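Local coordinates for protein salicylaldehyde dehydrogenase NahF (Pseudomonas putida, PDB 4JZ6) that probably oxidises salicylaldehyde to salicylate with NAD+ as cofactor, a step of naphthalene degradation, as a member of the aldehyde dehydrogenase family, at residues S130-I135 and P179-N184; Q136-P141 and S149-Q154; L277-I282 and I433-R438; L424-F429 and M441-G446. One frame throughout, in Å; residues are numbered along the deposited sequence.

Interaction 1 of 4, residues S130-I135 and P179-N184; sequences SLATQI and PLVCGN
A132 and I135 pack against V181 and C182 in a buried, apolar contact that sets the loop leaving helix 111-130 against the C-terminal end of helix 170-181. V181 does most of the work through one methyl. With CG1 held between the backbone N and the carbonyl carbon (chi1 70°), the other branch, V181 CG2, lies anti to N and faces A132, coming within 3.6 Å of A132 CA and 3.9 Å of A132 CB. I135 approaches with the tip of its longer branch. I135 CD1 lies 3.3 Å from V181 O and 3.8 Å from C182 SG, so the methyl fits where the helix gives out. That end is a Schellman motif: G183 has a positive phi of 87°, G183 N bonds back to L180 O, and N184 N bonds to P179 O at 2.8 Å. P179 O is gripped a second time by N184 ND2, which meets it on a lone pair in the carbonyl plane. The turn starts the return to strand 186-189, beside strand 159-162 in the parallel part of a Rossmann-like sheet, consistent with the NAD-binding domain of this family. Helix 78-94 adds L85 against V181, and I480 of helix 479-482 touches L131 and I135.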
loop_
_atom_site.group_PDB
_atom_site.type_symbol
_atom_site.label_atom_id
_atom_site.label_comp_id
_atom_site.label_asym_id
_atom_site.label_seq_id
_atom_site.Cartn_x
_atom_site.Cartn_y
_atom_site.Cartn_z
ATOM N N SER A 130 9.394 17.366 -13.860
ATOM C CA SER A 130 8.189 18.121 -14.192
ATOM C C SER A 130 7.205 18.116 -13.040
ATOM O O SER A 130 6.462 19.074 -12.852
ATOM C CB SER A 130 7.498 17.521 -15.410
ATOM O OG SER A 130 8.384 17.431 -16.503
ATOM N N LEU A 131 7.207 17.025 -12.278
ATOM C CA LEU A 131 6.226 16.818 -11.217
ATOM C C LEU A 131 6.480 17.673 -9.984
ATOM O O LEU A 131 5.632 17.741 -9.095
ATOM C CB LEU A 131 6.171 15.340 -10.811
ATOM C CG LEU A 131 5.428 14.383 -11.747
ATOM C CD1 LEU A 131 5.233 13.031 -11.080
ATOM C CD2 LEU A 131 4.088 14.975 -12.158
ATOM N N ALA A 132 7.644 18.321 -9.946
ATOM C CA ALA A 132 8.102 19.076 -8.778
ATOM C C ALA A 132 7.048 20.014 -8.199
ATOM O O ALA A 132 6.852 20.067 -6.980
ATOM C CB ALA A 132 9.370 19.848 -9.115
ATOM N N THR A 133 6.369 20.741 -9.076
ATOM C CA THR A 133 5.332 21.668 -8.650
ATOM C C THR A 133 3.948 21.014 -8.627
ATOM O O THR A 133 2.954 21.659 -8.282
ATOM C CB THR A 133 5.282 22.893 -9.570
ATOM O OG1 THR A 133 4.940 22.487 -10.900
ATOM C CG2 THR A 133 6.626 23.580 -9.593
ATOM N N GLN A 134 3.892 19.734 -8.984
ATOM C CA GLN A 134 2.622 19.038 -9.157
ATOM C C GLN A 134 2.304 18.091 -8.006
ATOM O O GLN A 134 1.270 17.431 -8.005
ATOM C CB GLN A 134 2.622 18.272 -10.477
ATOM C CG GLN A 134 2.715 19.162 -11.690
ATOM C CD GLN A 134 1.596 20.175 -11.727
ATOM O OE1 GLN A 134 0.424 19.817 -11.868
ATOM N NE2 GLN A 134 1.945 21.450 -11.583
ATOM N N ILE A 135 3.197 18.018 -7.028
ATOM C CA ILE A 135 2.929 17.233 -5.832
ATOM C C ILE A 135 2.020 18.052 -4.925
ATOM O O ILE A 135 2.482 18.785 -4.049
ATOM C CB ILE A 135 4.234 16.855 -5.104
ATOM C CG1 ILE A 135 5.143 16.057 -6.046
ATOM C CG2 ILE A 135 3.940 16.038 -3.844
ATOM C CD1 ILE A 135 6.580 15.931 -5.561
ATOM N N PRO A 179 11.480 9.137 -5.840
ATOM C CA PRO A 179 11.658 9.478 -4.423
ATOM C C PRO A 179 12.406 10.800 -4.220
ATOM O O PRO A 179 12.137 11.513 -3.253
ATOM C CB PRO A 179 12.484 8.306 -3.887
ATOM C CG PRO A 179 12.118 7.155 -4.781
ATOM C CD PRO A 179 11.987 7.782 -6.143
ATOM N N LEU A 180 13.320 11.134 -5.125
ATOM C CA LEU A 180 14.023 12.414 -5.033
ATOM C C LEU A 180 13.090 13.623 -5.174
ATOM O O LEU A 180 13.068 14.497 -4.304
ATOM C CB LEU A 180 15.174 12.500 -6.039
ATOM C CG LEU A 180 16.377 11.593 -5.757
ATOM C CD1 LEU A 180 17.637 12.124 -6.429
ATOM C CD2 LEU A 180 16.583 11.425 -4.263
ATOM N N VAL A 181 12.317 13.672 -6.254
ATOM C CA VAL A 181 11.430 14.809 -6.479
ATOM C C VAL A 181 10.374 14.948 -5.372
ATOM O O VAL A 181 9.830 16.031 -5.154
ATOM C CB VAL A 181 10.754 14.754 -7.866
ATOM C CG1 VAL A 181 9.737 13.620 -7.934
ATOM C CG2 VAL A 181 10.118 16.096 -8.199
ATOM N N CYS A 182 10.103 13.859 -4.661
ATOM C CA CYS A 182 9.165 13.902 -3.543
ATOM C C CYS A 182 9.852 14.330 -2.244
ATOM O O CYS A 182 9.240 14.361 -1.173
ATOM C CB CYS A 182 8.442 12.564 -3.393
ATOM S SG CYS A 182 7.226 12.264 -4.715
ATOM N N GLY A 183 11.129 14.673 -2.357
ATOM C CA GLY A 183 11.873 15.244 -1.249
ATOM C C GLY A 183 12.502 14.198 -0.357
ATOM O O GLY A 183 12.950 14.501 0.749
ATOM N N ASN A 184 12.535 12.957 -0.831
ATOM C CA ASN A 184 13.128 11.877 -0.050
ATOM C C ASN A 184 14.576 11.629 -0.432
ATOM O O ASN A 184 15.033 12.074 -1.489
ATOM C CB ASN A 184 12.316 10.599 -0.210
ATOM C CG ASN A 184 10.854 10.814 0.089
ATOM O OD1 ASN A 184 10.462 10.904 1.248
ATOM N ND2 ASN A 184 10.042 10.914 -0.954
#

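Interaction 2 of 4, residues Q136-P141 and S149-Q154; sequences QGETIP and SMTLRQ. With EDO (1,2-ethanediol), chain H.
Residues Q136-P141 and S149-Q154 run antiparallel, their directions 163° apart, as the two arms of a beta hairpin. T139 and M150 form a non-hydrogen-bonded pair with CA atoms 4.2 Å apart. Bonds flank it: T151 N gives a hydrogen to E138 O at 2.7 Å, and I140 N reaches S149 O at 2.8 Å, nearly straight at 173°. Beyond these, water 1 links I140 O to S149 N, and G137 CA offers a C-H to T151 O. Among the side chains T151 is central. T151 OG1, placed between the backbone N and the carbonyl carbon (chi1 58°), accepts from E138 N at 2.6 Å and donates to E138 OE2 at 2.7 Å, meeting that oxygen from above the carboxylate plane. The bond from E138 N to T151 O is, by contrast, weak. CG2 of T151 turns to the other side of CB and touches I140 CD1 at 3.8 Å, the two side chains set roughly perpendicular. At T151 a valine would probably leave E138 N with little more than that weak bond and set the E138 carboxylate free to turn. Q136 O lies at the edge of the R153 guanidinium, whose NH1 is taken by D481 and T484. Strand 485-491 continues the sheet on the far side of strand 148-154, and Q460 of the second subunit bonds P141 O, as fits the oligomerisation arm of aldehyde dehydrogenases. A single hydroxyl, acceptor and donor at once, thus stitches backbone and carboxylate together where the ladder itself is thinly bonded.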
loop_
_atom_site.group_PDB
_atom_site.type_symbol
_atom_site.label_atom_id
_atom_site.label_comp_id
_atom_site.label_asym_id
_atom_site.label_seq_id
_atom_site.Cartn_x
_atom_site.Cartn_y
_atom_site.Cartn_z
ATOM N N GLN A 136 0.718 17.929 -5.141
ATOM C CA GLN A 136 -0.226 18.813 -4.476
ATOM C C GLN A 136 -1.230 18.102 -3.577
ATOM O O GLN A 136 -1.507 16.913 -3.736
ATOM C CB GLN A 136 -0.957 19.659 -5.519
ATOM C CG GLN A 136 -0.045 20.638 -6.242
ATOM C CD GLN A 136 -0.766 21.408 -7.323
ATOM O OE1 GLN A 136 -0.155 21.848 -8.298
ATOM N NE2 GLN A 136 -2.070 21.578 -7.158
ATOM N N GLY A 137 -1.769 18.855 -2.624
ATOM C CA GLY A 137 -2.835 18.371 -1.775
ATOM C C GLY A 137 -4.095 19.136 -2.107
ATOM O O GLY A 137 -4.201 19.729 -3.185
ATOM N N GLU A 138 -5.053 19.132 -1.186
ATOM C CA GLU A 138 -6.353 19.726 -1.461
ATOM C C GLU A 138 -6.803 20.652 -0.340
ATOM O O GLU A 138 -6.425 20.471 0.812
ATOM C CB GLU A 138 -7.400 18.629 -1.673
ATOM C CG GLU A 138 -7.137 17.704 -2.857
ATOM C CD GLU A 138 -6.225 16.536 -2.511
ATOM O OE1 GLU A 138 -5.404 16.160 -3.374
ATOM O OE2 GLU A 138 -6.332 15.984 -1.391
ATOM N N THR A 139 -7.597 21.658 -0.685
ATOM C CA THR A 139 -8.306 22.414 0.329
ATOM C C THR A 139 -9.756 21.926 0.302
ATOM O O THR A 139 -10.412 21.947 -0.744
ATOM C CB THR A 139 -8.222 23.934 0.096
ATOM O OG1 THR A 139 -8.738 24.256 -1.196
ATOM C CG2 THR A 139 -6.784 24.409 0.189
ATOM N N ILE A 140 -10.243 21.472 1.453
ATOM C CA ILE A 140 -11.480 20.702 1.507
ATOM C C ILE A 140 -12.570 21.399 2.321
ATOM O O ILE A 140 -12.304 21.920 3.407
ATOM C CB ILE A 140 -11.208 19.306 2.108
ATOM C CG1 ILE A 140 -10.009 18.651 1.412
ATOM C CG2 ILE A 140 -12.439 18.426 2.015
ATOM C CD1 ILE A 140 -9.631 17.310 1.993
ATOM N N PRO A 141 -13.802 21.421 1.788
ATOM C CA PRO A 141 -14.970 21.936 2.510
ATOM C C PRO A 141 -15.123 21.297 3.892
ATOM O O PRO A 141 -14.832 20.110 4.055
ATOM C CB PRO A 141 -16.140 21.510 1.618
ATOM C CG PRO A 141 -15.564 21.456 0.249
ATOM C CD PRO A 141 -14.132 21.031 0.405
ATOM N N SER A 149 -9.696 23.321 6.290
ATOM C CA SER A 149 -9.337 21.912 6.234
ATOM C C SER A 149 -8.614 21.646 4.924
ATOM O O SER A 149 -9.059 22.084 3.863
ATOM C CB SER A 149 -10.563 21.011 6.367
ATOM O OG SER A 149 -10.182 19.647 6.333
ATOM N N MET A 150 -7.498 20.931 4.998
ATOM C CA MET A 150 -6.678 20.713 3.822
ATOM C C MET A 150 -5.841 19.453 3.954
ATOM O O MET A 150 -5.675 18.921 5.052
ATOM C CB MET A 150 -5.750 21.909 3.603
ATOM C CG MET A 150 -4.643 22.014 4.648
ATOM S SD MET A 150 -3.740 23.575 4.595
ATOM C CE MET A 150 -4.959 24.722 5.244
ATOM N N THR A 151 -5.321 18.980 2.825
ATOM C CA THR A 151 -4.347 17.901 2.826
ATOM C C THR A 151 -3.016 18.413 2.319
ATOM O O THR A 151 -2.966 19.269 1.438
ATOM C CB THR A 151 -4.766 16.749 1.928
ATOM O OG1 THR A 151 -4.957 17.235 0.593
ATOM C CG2 THR A 151 -6.048 16.131 2.439
ATOM N N LEU A 152 -1.936 17.888 2.886
ATOM C CA LEU A 152 -0.597 18.236 2.437
ATOM C C LEU A 152 0.110 16.975 1.968
ATOM O O LEU A 152 -0.082 15.897 2.541
ATOM C CB LEU A 152 0.206 18.877 3.571
ATOM C CG LEU A 152 -0.338 20.143 4.235
ATOM C CD1 LEU A 152 0.649 20.666 5.275
ATOM C CD2 LEU A 152 -0.619 21.201 3.191
ATOM N N ARG A 153 0.913 17.104 0.916
ATOM C CA ARG A 153 1.803 16.019 0.521
ATOM C C ARG A 153 3.248 16.400 0.800
ATOM O O ARG A 153 3.802 17.296 0.165
ATOM C CB ARG A 153 1.587 15.628 -0.935
ATOM C CG ARG A 153 0.254 14.935 -1.156
ATOM C CD ARG A 153 0.225 14.184 -2.463
ATOM N NE ARG A 153 -0.987 13.385 -2.594
ATOM C CZ ARG A 153 -1.133 12.167 -2.083
ATOM N NH1 ARG A 153 -0.141 11.598 -1.395
ATOM N NH2 ARG A 153 -2.277 11.516 -2.257
ATOM N N GLN A 154 3.841 15.717 1.776
ATOM C CA GLN A 154 5.171 16.051 2.281
ATOM C C GLN A 154 6.134 14.897 2.042
ATOM O O GLN A 154 5.704 13.800 1.685
ATOM C CB GLN A 154 5.087 16.345 3.777
ATOM C CG GLN A 154 4.199 17.518 4.134
ATOM C CD GLN A 154 4.095 17.700 5.635
ATOM O OE1 GLN A 154 3.591 16.822 6.339
ATOM N NE2 GLN A 154 4.598 18.831 6.139
HETATM C C1 EDO H . 7.687 15.133 7.364
HETATM O O1 EDO H . 7.728 15.851 6.124
HETATM C C2 EDO H . 6.375 15.411 8.094
HETATM O O2 EDO H . 5.278 14.796 7.405
HETATM O O HOH W 1 -11.483 24.697 4.062
HETATM O O HOH W 2 -12.812 18.837 5.766
#

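Interaction 3 of 4, residues L277-I282 and I433-R438; sequences LDDADI and INRALR. With SO4 (sulfate ion), chain E.
D278 OD1 receives R435 NH2 in a salt bridge of 3.0 Å, with an angle of 155° at the hydrogen. It ties the turn after strand 273-276 (type I, L277 to A280) to the start of helix 433-442, which follows the neighbouring parallel strand 425-429 of the seven-stranded sheet. The bond lies in the guanidinium plane but meets the carboxylate from above its own plane, the two groups being turned 70° apart. R435 gets there by sending CG anti to its backbone nitrogen (chi1 172°) and bending at chi3. R435 NH2 also lies 3.2 Å from D279 CB, while the D279 carboxylate is engaged by D432 N. L277 and R435 lie alongside, their side chains running opposite ways, with L277 CD1 3.8 Å from R435 NE. A leucine in place of R435 would probably leave the D278 carboxylate without its salt-bridge mate, with K312 at best a long, weak partner. Just past the turn, D281 is the N-cap of helix 282-294, its OD1 accepting from A284 N, and F494 of the second subunit packs on D281. Water 3 makes a second, indirect link, accepting from R435 NE at 3.1 Å and donating to D279 OD2 at 3.1 Å.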
loop_
_atom_site.group_PDB
_atom_site.type_symbol
_atom_site.label_atom_id
_atom_site.label_comp_id
_atom_site.label_asym_id
_atom_site.label_seq_id
_atom_site.Cartn_x
_atom_site.Cartn_y
_atom_site.Cartn_z
ATOM N N LEU A 277 -7.831 -12.502 -30.798
ATOM C CA LEU A 277 -9.210 -12.946 -31.013
ATOM C C LEU A 277 -9.375 -13.432 -32.442
ATOM O O LEU A 277 -8.461 -13.288 -33.250
ATOM C CB LEU A 277 -10.207 -11.821 -30.706
ATOM C CG LEU A 277 -10.072 -11.148 -29.334
ATOM C CD1 LEU A 277 -10.866 -9.868 -29.276
ATOM C CD2 LEU A 277 -10.496 -12.078 -28.218
ATOM N N ASP A 278 -10.533 -14.007 -32.765
ATOM C CA ASP A 278 -10.745 -14.557 -34.109
ATOM C C ASP A 278 -10.817 -13.432 -35.142
ATOM O O ASP A 278 -10.802 -13.655 -36.353
ATOM C CB ASP A 278 -11.975 -15.488 -34.162
ATOM C CG ASP A 278 -13.298 -14.762 -33.925
ATOM O OD1 ASP A 278 -13.613 -13.790 -34.646
ATOM O OD2 ASP A 278 -14.051 -15.187 -33.021
ATOM N N ASP A 279 -10.849 -12.219 -34.611
ATOM C CA ASP A 279 -11.117 -10.999 -35.340
ATOM C C ASP A 279 -9.836 -10.274 -35.736
ATOM O O ASP A 279 -9.867 -9.310 -36.493
ATOM C CB ASP A 279 -11.893 -10.089 -34.396
ATOM C CG ASP A 279 -12.695 -9.066 -35.116
ATOM O OD1 ASP A 279 -12.898 -9.220 -36.332
ATOM O OD2 ASP A 279 -13.136 -8.112 -34.465
ATOM N N ALA A 280 -8.711 -10.740 -35.209
ATOM C CA ALA A 280 -7.474 -9.967 -35.204
ATOM C C ALA A 280 -6.854 -9.700 -36.577
ATOM O O ALA A 280 -6.972 -10.501 -37.499
ATOM C CB ALA A 280 -6.456 -10.626 -34.284
ATOM N N ASP A 281 -6.214 -8.540 -36.692
ATOM C CA ASP A 281 -5.302 -8.248 -37.781
ATOM C C ASP A 281 -4.077 -9.116 -37.509
ATOM O O ASP A 281 -3.226 -8.754 -36.699
ATOM C CB ASP A 281 -4.941 -6.759 -37.744
ATOM C CG ASP A 281 -3.994 -6.335 -38.867
ATOM O OD1 ASP A 281 -3.307 -7.194 -39.468
ATOM O OD2 ASP A 281 -3.924 -5.114 -39.133
ATOM N N ILE A 282 -3.999 -10.269 -38.168
ATOM C CA ILE A 282 -2.949 -11.247 -37.883
ATOM C C ILE A 282 -1.547 -10.698 -38.150
ATOM O O ILE A 282 -0.613 -10.955 -37.383
ATOM C CB ILE A 282 -3.175 -12.552 -38.663
ATOM C CG1 ILE A 282 -4.538 -13.137 -38.306
ATOM C CG2 ILE A 282 -2.084 -13.571 -38.360
ATOM C CD1 ILE A 282 -4.852 -14.405 -39.049
ATOM N N ILE A 433 -13.051 -3.269 -32.125
ATOM C CA ILE A 433 -12.494 -2.684 -30.921
ATOM C C ILE A 433 -13.493 -2.708 -29.751
ATOM O O ILE A 433 -13.096 -2.859 -28.587
ATOM C CB ILE A 433 -11.920 -1.270 -31.194
ATOM C CG1 ILE A 433 -10.510 -1.381 -31.788
ATOM C CG2 ILE A 433 -11.847 -0.450 -29.914
ATOM C CD1 ILE A 433 -10.422 -1.101 -33.255
ATOM N N ASN A 434 -14.783 -2.588 -30.058
ATOM C CA ASN A 434 -15.805 -2.708 -29.024
ATOM C C ASN A 434 -15.630 -4.015 -28.284
ATOM O O ASN A 434 -15.608 -4.040 -27.054
ATOM C CB ASN A 434 -17.216 -2.632 -29.610
ATOM C CG ASN A 434 -17.693 -1.212 -29.795
ATOM O OD1 ASN A 434 -17.064 -0.269 -29.319
ATOM N ND2 ASN A 434 -18.817 -1.049 -30.483
ATOM N N ARG A 435 -15.477 -5.097 -29.038
ATOM C CA ARG A 435 -15.214 -6.389 -28.426
ATOM C C ARG A 435 -13.883 -6.412 -27.679
ATOM O O ARG A 435 -13.835 -6.767 -26.499
ATOM C CB ARG A 435 -15.238 -7.511 -29.451
ATOM C CG ARG A 435 -14.775 -8.817 -28.853
ATOM C CD ARG A 435 -15.292 -9.995 -29.631
ATOM N NE ARG A 435 -14.385 -10.385 -30.702
ATOM C CZ ARG A 435 -14.551 -11.476 -31.441
ATOM N NH1 ARG A 435 -15.586 -12.270 -31.219
ATOM N NH2 ARG A 435 -13.686 -11.776 -32.396
ATOM N N ALA A 436 -12.804 -6.040 -28.365
ATOM C CA ALA A 436 -11.479 -6.026 -27.755
ATOM C C ALA A 436 -11.502 -5.278 -26.418
ATOM O O ALA A 436 -10.845 -5.681 -25.456
ATOM C CB ALA A 436 -10.464 -5.406 -28.704
ATOM N N LEU A 437 -12.293 -4.209 -26.365
ATOM C CA LEU A 437 -12.462 -3.425 -25.146
ATOM C C LEU A 437 -13.152 -4.212 -24.032
ATOM O O LEU A 437 -12.758 -4.106 -22.869
ATOM C CB LEU A 437 -13.231 -2.134 -25.440
ATOM C CG LEU A 437 -12.392 -0.967 -25.976
ATOM C CD1 LEU A 437 -13.276 0.126 -26.551
ATOM C CD2 LEU A 437 -11.512 -0.407 -24.879
ATOM N N ARG A 438 -14.175 -4.992 -24.388
ATOM C CA ARG A 438 -14.877 -5.843 -23.424
ATOM C C ARG A 438 -13.900 -6.746 -22.689
ATOM O O ARG A 438 -13.853 -6.760 -21.457
ATOM C CB ARG A 438 -15.920 -6.724 -24.115
ATOM C CG ARG A 438 -17.116 -6.000 -24.669
ATOM C CD ARG A 438 -18.167 -7.012 -25.074
ATOM N NE ARG A 438 -18.678 -6.765 -26.417
ATOM C CZ ARG A 438 -18.498 -7.582 -27.448
ATOM N NH1 ARG A 438 -17.826 -8.710 -27.296
ATOM N NH2 ARG A 438 -19.000 -7.272 -28.634
HETATM S S SO4 E . -4.737 -10.373 -41.737
HETATM O O1 SO4 E . -5.089 -11.644 -42.367
HETATM O O2 SO4 E . -5.461 -9.296 -42.407
HETATM O O3 SO4 E . -5.129 -10.428 -40.334
HETATM O O4 SO4 E . -3.296 -10.127 -41.838
HETATM O O HOH W 3 -12.481 -8.042 -31.466
#

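Interaction 4 of 4, residues L424-F429 and M441-G446; sequences LSSGVF and MSIEYG
Y445 lies against the start of strand 425-429, and its side chain can be traced outward along L424, S425 and S426. Y445 CB is 3.7 Å from S426 OG. From CG outward the ring lies under S426 CB, which sits over one face, 4.2 Å from the Y445 ring centroid and 23° off the normal, a CH-pi contact displaced toward the rim. Y445 CD1 comes 3.3 Å from S425 O and 3.7 Å from L424 N, and Y445 CE1 is 3.6 Å from S425 O. The tip, OH, leaves the strand behind and is bonded to A417 O, so the ring is fixed at its far end as well as over its face. S426 serves two partners across the contact: beyond the ring, S426 OG touches I443 CD1 at 3.4 Å, while the hydroxyl's own hydrogen bond goes to C447 O. CG1 of I443 is folded between the backbone nitrogen and the carbonyl carbon (chi1 60°), and I443 CD1 also meets V428 CG2 tip to tip at 4.1 Å. E444, the centre of an inverse gamma turn, helps carry the chain from I443 to the next strand. L424, at the other end, has its side chain about 5 Å from that of E267, the predicted active-site residue, and about as far from bound salicylaldehyde. The whole closes a beta-alpha-beta unit: helix 433-442 returns through I443-G446 to strand 447-450, parallel to strand 425-429, with strand 273-276 on the latter's other flank and K487 of the second subunit bonded to I443 O.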
loop_
_atom_site.group_PDB
_atom_site.type_symbol
_atom_site.label_atom_id
_atom_site.label_comp_id
_atom_site.label_asym_id
_atom_site.label_seq_id
_atom_site.Cartn_x
_atom_site.Cartn_y
_atom_site.Cartn_z
ATOM N N LEU A 424 0.412 -8.284 -14.795
ATOM C CA LEU A 424 1.243 -7.114 -15.076
ATOM C C LEU A 424 0.785 -6.382 -16.333
ATOM O O LEU A 424 0.143 -5.331 -16.260
ATOM C CB LEU A 424 2.723 -7.509 -15.205
ATOM C CG LEU A 424 3.712 -6.384 -15.540
ATOM C CD1 LEU A 424 3.523 -5.184 -14.614
ATOM C CD2 LEU A 424 5.157 -6.875 -15.487
ATOM N N SER A 425 1.131 -6.935 -17.490
ATOM C CA SER A 425 0.800 -6.301 -18.754
ATOM C C SER A 425 0.047 -7.277 -19.650
ATOM O O SER A 425 0.054 -8.484 -19.406
ATOM C CB SER A 425 2.068 -5.812 -19.445
ATOM O OG SER A 425 1.753 -4.911 -20.488
ATOM N N SER A 426 -0.608 -6.751 -20.680
ATOM C CA SER A 426 -1.372 -7.585 -21.599
ATOM C C SER A 426 -1.707 -6.823 -22.873
ATOM O O SER A 426 -1.723 -5.587 -22.890
ATOM C CB SER A 426 -2.661 -8.074 -20.937
ATOM O OG SER A 426 -3.531 -6.981 -20.687
ATOM N N GLY A 427 -1.969 -7.571 -23.939
ATOM C CA GLY A 427 -2.384 -6.981 -25.199
ATOM C C GLY A 427 -3.579 -7.724 -25.750
ATOM O O GLY A 427 -3.678 -8.941 -25.585
ATOM N N VAL A 428 -4.493 -7.002 -26.393
ATOM C CA VAL A 428 -5.683 -7.623 -26.968
ATOM C C VAL A 428 -5.861 -7.230 -28.428
ATOM O O VAL A 428 -6.168 -6.079 -28.728
ATOM C CB VAL A 428 -6.962 -7.221 -26.204
ATOM C CG1 VAL A 428 -8.159 -7.930 -26.790
ATOM C CG2 VAL A 428 -6.823 -7.518 -24.717
ATOM N N PHE A 429 -5.682 -8.185 -29.337
ATOM C CA PHE A 429 -5.829 -7.901 -30.762
ATOM C C PHE A 429 -7.168 -8.345 -31.348
ATOM O O PHE A 429 -7.519 -9.523 -31.315
ATOM C CB PHE A 429 -4.682 -8.509 -31.565
ATOM C CG PHE A 429 -3.490 -7.608 -31.689
ATOM C CD1 PHE A 429 -3.273 -6.884 -32.849
ATOM C CD2 PHE A 429 -2.588 -7.479 -30.645
ATOM C CE1 PHE A 429 -2.177 -6.056 -32.968
ATOM C CE2 PHE A 429 -1.494 -6.648 -30.755
ATOM C CZ PHE A 429 -1.288 -5.935 -31.919
ATOM N N MET A 441 -11.271 -4.725 -20.746
ATOM C CA MET A 441 -11.744 -4.164 -19.495
ATOM C C MET A 441 -12.015 -5.226 -18.432
ATOM O O MET A 441 -11.971 -4.940 -17.233
ATOM C CB MET A 441 -12.967 -3.292 -19.750
ATOM C CG MET A 441 -12.586 -1.905 -20.227
ATOM S SD MET A 441 -14.014 -0.874 -20.531
ATOM C CE MET A 441 -14.436 -1.346 -22.198
ATOM N N SER A 442 -12.262 -6.454 -18.876
ATOM C CA SER A 442 -12.598 -7.547 -17.971
ATOM C C SER A 442 -11.379 -8.279 -17.405
ATOM O O SER A 442 -11.477 -8.919 -16.357
ATOM C CB SER A 442 -13.530 -8.542 -18.665
ATOM O OG SER A 442 -14.765 -7.931 -18.990
ATOM N N ILE A 443 -10.241 -8.190 -18.091
ATOM C CA ILE A 443 -9.026 -8.882 -17.644
ATOM C C ILE A 443 -8.308 -8.159 -16.501
ATOM O O ILE A 443 -8.330 -6.927 -16.413
ATOM C CB ILE A 443 -8.037 -9.163 -18.805
ATOM C CG1 ILE A 443 -7.596 -7.863 -19.477
ATOM C CG2 ILE A 443 -8.661 -10.110 -19.826
ATOM C CD1 ILE A 443 -6.730 -8.083 -20.692
ATOM N N GLU A 444 -7.673 -8.943 -15.632
ATOM C CA GLU A 444 -7.100 -8.439 -14.383
ATOM C C GLU A 444 -5.623 -8.052 -14.520
ATOM O O GLU A 444 -4.731 -8.737 -14.011
ATOM C CB GLU A 444 -7.302 -9.477 -13.273
ATOM C CG GLU A 444 -8.769 -9.676 -12.893
ATOM C CD GLU A 444 -9.066 -11.055 -12.323
ATOM O OE1 GLU A 444 -8.263 -11.988 -12.533
ATOM O OE2 GLU A 444 -10.117 -11.212 -11.668
ATOM N N TYR A 445 -5.373 -6.948 -15.218
ATOM C CA TYR A 445 -4.009 -6.549 -15.556
ATOM C C TYR A 445 -3.765 -5.063 -15.310
ATOM O O TYR A 445 -4.646 -4.230 -15.534
ATOM C CB TYR A 445 -3.683 -6.943 -17.008
ATOM C CG TYR A 445 -3.540 -8.442 -17.157
ATOM C CD1 TYR A 445 -2.284 -9.043 -17.159
ATOM C CD2 TYR A 445 -4.660 -9.262 -17.248
ATOM C CE1 TYR A 445 -2.154 -10.415 -17.262
ATOM C CE2 TYR A 445 -4.538 -10.632 -17.352
ATOM C CZ TYR A 445 -3.285 -11.203 -17.361
ATOM O OH TYR A 445 -3.161 -12.570 -17.467
ATOM N N GLY A 446 -2.572 -4.742 -14.823
ATOM C CA GLY A 446 -2.205 -3.362 -14.582
ATOM C C GLY A 446 -2.105 -2.576 -15.874
ATOM O O GLY A 446 -2.362 -1.373 -15.892
#

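How the interactions relate
Interactions 1 and 4 are buried, both where a chain leaves a helix; the first is apolar, the second mixes a CH-pi contact and aliphatic packing with backbone and hydroxyl groups laid against an aromatic ring. Interactions 2 and 3 are only partly buried and rest on hydrogen bonds, a salt bridge and waters. Interactions 1 and 2 adjoin, I135 CG2 lying 3.8 Å from R153 CB, where the loop passes into the hairpin. Interactions 3 and 4 share helix 433-442 and meet where L277 N lies 3.0 Å from F429 O; their segments alternate along the chain. About 30 Å separates the centres of interactions 1 and 4. Interactions 2, 3 and 4 all touch the second subunit, whereas interaction 1 does not.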